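Local coordinates for acyl-CoA-binding domain-containing protein 1 (Oryza sativa Japonica Group, PDB 5H3G), which binds medium- and long-chain acyl-CoA esters with high affinity, binds phosphatidic acid and phosphatidylcholine in vitro, and may take part in phospholipid biosynthesis, at residues M4-D9 against D77-V82; E11-K16 against Q84-A89. All coordinates share one frame; numbering follows the deposited sequence. Where two conformers were deposited one is given.

Interaction 1: residues M4-D9 against D77-V82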
loop_
_atom_site.group_PDB
_atom_site.type_symbol
_atom_site.label_atom_id
_atom_site.label_comp_id
_atom_site.label_asym_id
_atom_site.label_seq_id
_atom_site.Cartn_x
_atom_site.Cartn_y
_atom_site.Cartn_z
ATOM N N MET A 4 -12.405 14.006 -5.971
ATOM C CA MET A 4 -11.266 14.756 -6.497
ATOM C C MET A 4 -10.197 14.971 -5.430
ATOM O O MET A 4 -9.015 14.683 -5.655
ATOM C CB MET A 4 -11.748 16.093 -7.065
ATOM C CG MET A 4 -10.686 16.893 -7.800
ATOM S SD MET A 4 -11.346 18.433 -8.479
ATOM C CE MET A 4 -11.788 19.308 -6.975
ATOM N N GLY A 5 -10.595 15.468 -4.258
ATOM C CA GLY A 5 -9.619 15.747 -3.216
ATOM C C GLY A 5 -8.885 14.500 -2.765
ATOM O O GLY A 5 -7.677 14.534 -2.519
ATOM N N LEU A 6 -9.599 13.379 -2.675
ATOM C CA LEU A 6 -8.955 12.125 -2.301
ATOM C C LEU A 6 -7.979 11.646 -3.369
ATOM O O LEU A 6 -6.887 11.170 -3.041
ATOM C CB LEU A 6 -10.005 11.056 -2.044
ATOM C CG LEU A 6 -9.371 9.723 -1.678
ATOM C CD1 LEU A 6 -8.704 9.867 -0.327
ATOM C CD2 LEU A 6 -10.387 8.620 -1.686
ATOM N N GLN A 7 -8.367 11.720 -4.646
ATOM C CA GLN A 7 -7.466 11.303 -5.716
ATOM C C GLN A 7 -6.195 12.143 -5.712
ATOM O O GLN A 7 -5.091 11.619 -5.914
ATOM C CB GLN A 7 -8.173 11.403 -7.070
ATOM C CG GLN A 7 -7.307 10.986 -8.251
ATOM C CD GLN A 7 -7.308 9.486 -8.479
ATOM O OE1 GLN A 7 -8.350 8.835 -8.386
ATOM N NE2 GLN A 7 -6.140 8.930 -8.789
ATOM N N GLU A 8 -6.334 13.452 -5.478
ATOM C CA GLU A 8 -5.168 14.325 -5.388
ATOM C C GLU A 8 -4.282 13.916 -4.220
ATOM O O GLU A 8 -3.065 13.768 -4.372
ATOM C CB GLU A 8 -5.615 15.783 -5.240
ATOM C CG GLU A 8 -6.402 16.313 -6.436
ATOM C CD GLU A 8 -6.980 17.711 -6.215
ATOM O OE1 GLU A 8 -6.991 18.192 -5.060
ATOM O OE2 GLU A 8 -7.425 18.331 -7.206
ATOM N N ASP A 9 -4.889 13.735 -3.040
ATOM C CA ASP A 9 -4.156 13.268 -1.866
ATOM C C ASP A 9 -3.435 11.964 -2.155
ATOM O O ASP A 9 -2.290 11.776 -1.738
ATOM C CB ASP A 9 -5.111 13.051 -0.688
ATOM C CG ASP A 9 -5.550 14.341 -0.029
ATOM O OD1 ASP A 9 -4.997 15.409 -0.343
ATOM O OD2 ASP A 9 -6.466 14.265 0.816
ATOM N N ASP A 77 -7.116 4.249 2.952
ATOM C CA ASP A 77 -6.250 3.515 3.860
ATOM C C ASP A 77 -4.797 3.705 3.486
ATOM O O ASP A 77 -3.954 3.909 4.359
ATOM C CB ASP A 77 -6.598 2.039 3.841
ATOM C CG ASP A 77 -7.938 1.770 4.429
ATOM O OD1 ASP A 77 -8.311 2.514 5.353
ATOM O OD2 ASP A 77 -8.611 0.839 3.951
ATOM N N TYR A 78 -4.486 3.620 2.188
ATOM C CA TYR A 78 -3.110 3.822 1.738
ATOM C C TYR A 78 -2.570 5.146 2.263
ATOM O O TYR A 78 -1.471 5.208 2.829
ATOM C CB TYR A 78 -3.046 3.767 0.201
ATOM C CG TYR A 78 -1.662 4.080 -0.327
ATOM C CD1 TYR A 78 -0.710 3.080 -0.444
ATOM C CD2 TYR A 78 -1.301 5.384 -0.648
ATOM C CE1 TYR A 78 0.584 3.370 -0.911
ATOM C CE2 TYR A 78 -0.017 5.684 -1.107
ATOM C CZ TYR A 78 0.913 4.670 -1.224
ATOM O OH TYR A 78 2.197 4.967 -1.660
ATOM N N ILE A 79 -3.356 6.212 2.106
ATOM C CA ILE A 79 -2.944 7.533 2.568
ATOM C C ILE A 79 -2.689 7.520 4.070
ATOM O O ILE A 79 -1.672 8.043 4.539
ATOM C CB ILE A 79 -3.995 8.590 2.183
ATOM C CG1 ILE A 79 -3.958 8.829 0.670
ATOM C CG2 ILE A 79 -3.728 9.898 2.907
ATOM C CD1 ILE A 79 -5.234 9.453 0.135
ATOM N N THR A 80 -3.596 6.919 4.851
ATOM C CA THR A 80 -3.397 6.937 6.300
ATOM C C THR A 80 -2.169 6.130 6.697
ATOM O O THR A 80 -1.428 6.533 7.602
ATOM C CB THR A 80 -4.642 6.443 7.050
ATOM O OG1 THR A 80 -4.911 5.058 6.775
ATOM C CG2 THR A 80 -5.849 7.279 6.676
ATOM N N LYS A 81 -1.911 5.008 6.023
ATOM C CA LYS A 81 -0.722 4.222 6.358
ATOM C C LYS A 81 0.557 4.961 5.986
ATOM O O LYS A 81 1.531 4.948 6.754
ATOM C CB LYS A 81 -0.764 2.863 5.650
ATOM C CG LYS A 81 -1.889 1.951 6.137
ATOM C CD LYS A 81 -1.693 1.562 7.592
ATOM C CE LYS A 81 -2.812 0.661 8.078
ATOM N NZ LYS A 81 -3.151 -0.372 7.070
ATOM N N VAL A 82 0.579 5.602 4.814
ATOM C CA VAL A 82 1.763 6.361 4.400
ATOM C C VAL A 82 2.001 7.525 5.346
ATOM O O VAL A 82 3.133 7.760 5.781
ATOM C CB VAL A 82 1.637 6.839 2.943
ATOM C CG1 VAL A 82 2.766 7.809 2.617
ATOM C CG2 VAL A 82 1.702 5.657 1.993
#
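Ile-79 extends its longer branch from helix 71-92 toward the first turns of helix 4-17, and its terminal methyl meets Leu-6 and Asp-9 there. Methyl meets methyl where Ile-79 CD1 lies 3.5 Å from Leu-6 CD1, the two side chains crossing at a slant. On Leu-6, CG stands opposite the backbone N (chi1 179°), which lets a side chain whose first bond does not aim at the partner helix still bring one methyl close to it. Ile-79 CD1 also packs against the methylene of Asp-9, at 3.7 Å from CB. CG1 of Ile-79 follows behind, a looser 4.2 Å from the carbonyl oxygen Asp-9 O.

Isoleucine suits this place because its beta-branch gives it two arms: CG1 and CD1 cross to residues 4-9, while CG2 packs on Tyr-13 farther along the same helix. Leucine suits the other side: it has no charge to bury, and its branched end also reaches Met-75 and Glu-72, one and two turns before Ile-79. Asp-9 lies at the margin, offering carbon to the contact through CB while its carboxylate takes no part. The chemistry is essentially apolar and largely without direction: with no polar bond between the segments, the contact rests on methyl and methylene packing at the surface of the four-helix acyl-CoA-binding fold, close to Tyr-78, which probably takes part in binding acyl-CoA, as in related proteins.

Interaction 2: residues E11-K16 against Q84-A89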
loop_
_atom_site.group_PDB
_atom_site.type_symbol
_atom_site.label_atom_id
_atom_site.label_comp_id
_atom_site.label_asym_id
_atom_site.label_seq_id
_atom_site.Cartn_x
_atom_site.Cartn_y
_atom_site.Cartn_z
ATOM N N GLU A 11 -2.350 10.617 -5.029
ATOM C CA GLU A 11 -1.196 10.785 -5.895
ATOM C C GLU A 11 -0.077 11.501 -5.159
ATOM O O GLU A 11 1.094 11.151 -5.316
ATOM C CB GLU A 11 -1.615 11.519 -7.163
ATOM C CG GLU A 11 -2.630 10.701 -7.960
ATOM C CD GLU A 11 -3.275 11.465 -9.098
ATOM O OE1 GLU A 11 -2.911 12.639 -9.318
ATOM O OE2 GLU A 11 -4.155 10.885 -9.770
ATOM N N GLN A 12 -0.426 12.463 -4.307
ATOM C CA GLN A 12 0.596 13.170 -3.543
ATOM C C GLN A 12 1.299 12.235 -2.568
ATOM O O GLN A 12 2.534 12.209 -2.493
ATOM C CB GLN A 12 -0.028 14.357 -2.811
ATOM C CG GLN A 12 -0.451 15.494 -3.737
ATOM C CD GLN A 12 -1.197 16.603 -3.013
ATOM O OE1 GLN A 12 -1.125 16.721 -1.788
ATOM N NE2 GLN A 12 -1.924 17.417 -3.769
ATOM N N TYR A 13 0.535 11.448 -1.818
ATOM C CA TYR A 13 1.168 10.580 -0.835
ATOM C C TYR A 13 1.862 9.394 -1.483
ATOM O O TYR A 13 2.855 8.904 -0.940
ATOM C CB TYR A 13 0.150 10.137 0.202
ATOM C CG TYR A 13 -0.025 11.221 1.229
ATOM C CD1 TYR A 13 0.984 11.503 2.135
ATOM C CD2 TYR A 13 -1.178 11.993 1.263
ATOM C CE1 TYR A 13 0.847 12.511 3.060
ATOM C CE2 TYR A 13 -1.328 12.998 2.184
ATOM C CZ TYR A 13 -0.315 13.252 3.086
ATOM O OH TYR A 13 -0.455 14.255 4.018
ATOM N N ALA A 14 1.380 8.917 -2.638
ATOM C CA ALA A 14 2.150 7.899 -3.348
ATOM C C ALA A 14 3.514 8.445 -3.745
ATOM O O ALA A 14 4.515 7.720 -3.703
ATOM C CB ALA A 14 1.388 7.405 -4.577
ATOM N N GLU A 15 3.579 9.730 -4.092
ATOM C CA GLU A 15 4.873 10.347 -4.378
ATOM C C GLU A 15 5.697 10.514 -3.108
ATOM O O GLU A 15 6.906 10.253 -3.107
ATOM C CB GLU A 15 4.666 11.692 -5.076
ATOM C CG GLU A 15 4.123 11.538 -6.492
ATOM C CD GLU A 15 3.644 12.841 -7.108
ATOM O OE1 GLU A 15 3.832 13.905 -6.483
ATOM O OE2 GLU A 15 3.074 12.796 -8.221
ATOM N N LYS A 16 5.062 10.928 -2.013
ATOM C CA LYS A 16 5.809 11.128 -0.775
ATOM C C LYS A 16 6.301 9.805 -0.201
ATOM O O LYS A 16 7.300 9.783 0.531
ATOM C CB LYS A 16 4.939 11.863 0.244
ATOM C CG LYS A 16 4.648 13.312 -0.103
ATOM C CD LYS A 16 3.734 13.902 0.955
ATOM C CE LYS A 16 3.590 15.401 0.802
ATOM N NZ LYS A 16 3.010 16.002 2.040
ATOM N N GLN A 84 1.203 7.791 8.496
ATOM C CA GLN A 84 1.758 7.270 9.741
ATOM C C GLN A 84 3.240 6.949 9.584
ATOM O O GLN A 84 4.066 7.327 10.425
ATOM C CB GLN A 84 0.978 6.036 10.180
ATOM C CG GLN A 84 1.481 5.438 11.472
ATOM C CD GLN A 84 0.721 4.189 11.859
ATOM O OE1 GLN A 84 -0.033 3.629 11.055
ATOM N NE2 GLN A 84 0.912 3.744 13.093
ATOM N N LEU A 85 3.597 6.264 8.496
ATOM C CA LEU A 85 4.996 5.913 8.271
ATOM C C LEU A 85 5.867 7.153 8.093
ATOM O O LEU A 85 7.012 7.189 8.564
ATOM C CB LEU A 85 5.105 4.995 7.048
ATOM C CG LEU A 85 4.659 3.565 7.350
ATOM C CD1 LEU A 85 4.379 2.821 6.073
ATOM C CD2 LEU A 85 5.722 2.835 8.149
ATOM N N LEU A 86 5.345 8.176 7.409
ATOM C CA LEU A 86 6.102 9.414 7.225
ATOM C C LEU A 86 6.348 10.106 8.558
ATOM O O LEU A 86 7.439 10.645 8.798
ATOM C CB LEU A 86 5.356 10.349 6.277
ATOM C CG LEU A 86 5.409 9.967 4.796
ATOM C CD1 LEU A 86 4.296 10.701 4.063
ATOM C CD2 LEU A 86 6.753 10.293 4.168
ATOM N N GLU A 87 5.354 10.090 9.439
ATOM C CA GLU A 87 5.548 10.680 10.756
ATOM C C GLU A 87 6.525 9.858 11.585
ATOM O O GLU A 87 7.351 10.411 12.318
ATOM C CB GLU A 87 4.200 10.825 11.454
ATOM C CG GLU A 87 3.377 11.942 10.820
ATOM C CD GLU A 87 4.151 13.265 10.753
ATOM O OE1 GLU A 87 4.498 13.799 11.825
ATOM O OE2 GLU A 87 4.429 13.757 9.637
ATOM N N GLU A 88 6.475 8.537 11.449
ATOM C CA GLU A 88 7.418 7.701 12.181
ATOM C C GLU A 88 8.840 7.881 11.654
ATOM O O GLU A 88 9.797 7.904 12.440
ATOM C CB GLU A 88 6.959 6.241 12.110
ATOM C CG GLU A 88 5.675 5.987 12.928
ATOM C CD GLU A 88 5.000 4.660 12.605
ATOM O OE1 GLU A 88 4.322 4.091 13.495
ATOM O OE2 GLU A 88 5.118 4.198 11.463
ATOM N N ALA A 89 8.998 8.048 10.332
ATOM C CA ALA A 89 10.327 8.272 9.768
ATOM C C ALA A 89 10.899 9.595 10.245
ATOM O O ALA A 89 12.083 9.685 10.583
ATOM C CB ALA A 89 10.274 8.234 8.239
#
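Leu-86 carries this contact for residues 84-89, inserting both methyls toward Tyr-13 and Lys-16 of helix 4-17. Just before it, Leu-85 faces another way and packs on Leu-32 and Asn-28 of helix 26-41, so two consecutive leucines serve two different neighbours.

On Leu-86 itself, CG stands opposite the carbonyl carbon (chi1 -75°), carrying the fork out toward helix 4-17. CD1 comes to the edge of the Tyr-13 ring, in the ring plane, 3.9 Å from CD1 of that tyrosine; it is also 4.0 Å from Lys-16 CB. CD2 rests 3.7 Å from the backbone oxygen Lys-16 O, an acceptor already engaged by Thr-19 OG1. A forked leucine suits such a site, since its two methyls can fill separate positions, and a lysine suits its exposed place: its CB supplies carbon to the packing, while the extended chain carries the ammonium group away from residues 84-89.

One turn later, Ala-89 is small enough to lie against Pro-21. Leu-86 also reaches Thr-19 and Leu-20, so the contact closes where helix 4-17 gives way to the loop toward helix 26-41, in a four-helix fold where helices 4-17 and 71-92 run side by side in the same direction.

How the interactions relate
Both interactions join helix 4-17 to helix 71-92, and both are apolar surface contacts rather than core ones. Each turns on one branched aliphatic residue of the later helix, Ile-79 or Leu-86, seven residues apart, matched by the same step along the earlier helix. Interaction 1, near the start of helix 4-17, is mainly aliphatic, with a carbonyl only loosely approached; interaction 2, near its end, brings in an aromatic edge and a closer backbone carbonyl. Between them, Val-82 CG1 packs 3.7 Å from Tyr-13 O, and the hydroxyl of Tyr-78 packs against CA of Ala-14, so the two contacts form one continuous seam beside the probable acyl-CoA site.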